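Long-range contact in poly-beta-1,6-N-acetyl-D-glucosamine N-deacetylase (Aggregatibacter actinomycetemcomitans, PDB 4U10), which probably removes N-acetyl groups from the exopolysaccharide poly-beta-1,6-N-acetyl-D-glucosamine, using a metal-dependent polysaccharide deacetylase domain, the part held in this chain: residues 97-102 with 139-144. Sequence-based numbering, arbitrary orientation.
With ZN (zinc ion), chain C.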
loop_
_atom_site.group_PDB
_atom_site.type_symbol
_atom_site.label_atom_id
_atom_site.label_comp_id
_atom_site.label_asym_id
_atom_site.label_seq_id
_atom_site.Cartn_x
_atom_site.Cartn_y
_atom_site.Cartn_z
ATOM N N PHE A 97 1.016 -5.800 -2.374
ATOM C CA PHE A 97 0.471 -5.769 -1.010
ATOM C C PHE A 97 1.507 -5.005 -0.154
ATOM O O PHE A 97 2.708 -5.326 -0.206
ATOM C CB PHE A 97 0.340 -7.199 -0.517
ATOM C CG PHE A 97 -0.155 -7.362 0.907
ATOM C CD1 PHE A 97 -1.248 -6.669 1.377
ATOM C CD2 PHE A 97 0.436 -8.316 1.758
ATOM C CE1 PHE A 97 -1.701 -6.894 2.679
ATOM C CE2 PHE A 97 -0.077 -8.571 3.045
ATOM C CZ PHE A 97 -1.104 -7.822 3.496
ATOM N N ALA A 98 1.042 -4.027 0.635
ATOM C CA ALA A 98 1.893 -3.207 1.458
ATOM C C ALA A 98 1.524 -3.231 2.956
ATOM O O ALA A 98 0.842 -2.332 3.514
ATOM C CB ALA A 98 1.931 -1.803 0.911
ATOM N N PRO A 99 1.997 -4.296 3.630
ATOM C CA PRO A 99 1.741 -4.357 5.058
ATOM C C PRO A 99 2.671 -3.454 5.897
ATOM O O PRO A 99 3.852 -3.302 5.607
ATOM C CB PRO A 99 1.964 -5.853 5.348
ATOM C CG PRO A 99 3.180 -6.163 4.442
ATOM C CD PRO A 99 2.822 -5.417 3.160
ATOM N N VAL A 100 2.143 -2.839 6.958
ATOM C CA VAL A 100 2.983 -2.167 7.871
ATOM C C VAL A 100 3.822 -3.198 8.623
ATOM O O VAL A 100 3.286 -4.025 9.332
ATOM C CB VAL A 100 2.162 -1.346 8.847
ATOM C CG1 VAL A 100 3.104 -0.648 9.833
ATOM C CG2 VAL A 100 1.289 -0.311 8.102
ATOM N N SER A 101 5.140 -3.204 8.450
ATOM C CA SER A 101 5.962 -4.286 9.018
ATOM C C SER A 101 6.048 -4.407 10.541
ATOM O O SER A 101 6.174 -5.523 11.054
ATOM C CB SER A 101 7.314 -4.325 8.334
ATOM O OG SER A 101 7.965 -3.061 8.266
ATOM N N SER A 102 5.988 -3.299 11.314
ATOM C CA SER A 102 5.985 -3.462 12.804
ATOM C C SER A 102 4.654 -4.110 13.312
ATOM O O SER A 102 4.586 -4.711 14.409
ATOM C CB SER A 102 6.230 -2.128 13.505
ATOM O OG SER A 102 5.121 -1.291 13.488
ATOM N N VAL A 139 1.570 -11.996 -5.751
ATOM C CA VAL A 139 1.601 -10.873 -4.831
ATOM C C VAL A 139 3.044 -10.418 -4.582
ATOM O O VAL A 139 3.874 -11.184 -4.071
ATOM C CB VAL A 139 0.938 -11.241 -3.503
ATOM C CG1 VAL A 139 0.890 -10.015 -2.544
ATOM C CG2 VAL A 139 -0.442 -11.890 -3.725
ATOM N N GLU A 140 3.314 -9.169 -4.939
ATOM C CA GLU A 140 4.556 -8.474 -4.673
ATOM C C GLU A 140 4.421 -7.782 -3.291
ATOM O O GLU A 140 3.410 -7.098 -3.046
ATOM C CB GLU A 140 4.728 -7.403 -5.748
ATOM C CG GLU A 140 5.813 -6.340 -5.510
ATOM C CD GLU A 140 7.089 -6.648 -6.244
ATOM O OE1 GLU A 140 7.020 -7.371 -7.231
ATOM O OE2 GLU A 140 8.134 -6.178 -5.843
ATOM N N ILE A 141 5.389 -8.023 -2.396
ATOM C CA ILE A 141 5.463 -7.330 -1.086
ATOM C C ILE A 141 6.188 -5.972 -1.120
ATOM O O ILE A 141 7.349 -5.888 -1.383
ATOM C CB ILE A 141 6.055 -8.219 0.005
ATOM C CG1 ILE A 141 5.455 -9.600 -0.073
ATOM C CG2 ILE A 141 5.724 -7.631 1.378
ATOM C CD1 ILE A 141 3.912 -9.630 -0.063
ATOM N N ALA A 142 5.444 -4.904 -0.878
ATOM C CA ALA A 142 6.000 -3.573 -0.758
ATOM C C ALA A 142 6.020 -3.127 0.677
ATOM O O ALA A 142 5.292 -3.645 1.522
ATOM C CB ALA A 142 5.179 -2.621 -1.553
ATOM N N SER A 143 6.808 -2.106 0.950
ATOM C CA SER A 143 6.780 -1.476 2.262
ATOM C C SER A 143 5.663 -0.476 2.362
ATOM O O SER A 143 5.274 0.179 1.344
ATOM C CB SER A 143 8.099 -0.750 2.490
ATOM O OG SER A 143 8.150 -0.113 3.729
ATOM N N HIS A 144 5.217 -0.270 3.622
ATOM C CA HIS A 144 4.256 0.763 4.001
ATOM C C HIS A 144 4.732 1.338 5.340
ATOM O O HIS A 144 3.920 1.767 6.174
ATOM C CB HIS A 144 2.891 0.118 4.174
ATOM C CG HIS A 144 1.704 1.034 4.060
ATOM N ND1 HIS A 144 1.602 2.069 3.151
ATOM C CD2 HIS A 144 0.479 0.916 4.619
ATOM C CE1 HIS A 144 0.401 2.593 3.218
ATOM N NE2 HIS A 144 -0.307 1.893 4.088
HETATM ZN ZN ZN C . -2.120 2.464 4.974
HETATM O O HOH W 1 6.254 -2.168 5.644
HETATM O O HOH W 2 -2.674 3.752 3.726
#
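Two neighbouring parallel strands of the polysaccharide deacetylase domain meet here, and the second runs on into the zinc-binding H144. F97 is held through both its backbone N and its O: its N donates to E140 O at 2.8 Å, and its O accepts from A142 N at 2.8 Å. The I141 CA-H also leans on F97 O. With CG anti to the backbone N (chi1 177°), the F97 ring lies alongside I141, whose CD1 meets the ring edge at CD2 (4.1 Å). V139 CG1 presses on F97 CB at 3.5 Å, and P99 CD sits over the rim of one ring face. M133 and V130 of helix 127-135 extend this apolar layer. Past this bridge the two segments stay close: A98 CB packs on A142 CB at 4.2 Å, towards V207 of strand 205-207, and A98 O approaches H144 CB at 3.3 Å. A water links the two backbones, accepting from H144 N and donating to P99 O at 2.7 Å. V100 CG2 touches H144 CD2, flanking the imidazole. The H144 ring is fixed at both nitrogens, ND1 hydrogen-bonding V207 O and NE2 binding zinc at 2.1 Å; the ND1 contact probably makes NE2 a stronger ligand. D75, H149 and a water in the imidazole plane complete the zinc coordination. Placing a metal ligand just past the C-terminal end of a parallel strand is characteristic of the Asp-His-His site of carbohydrate esterase family 4 deacetylases.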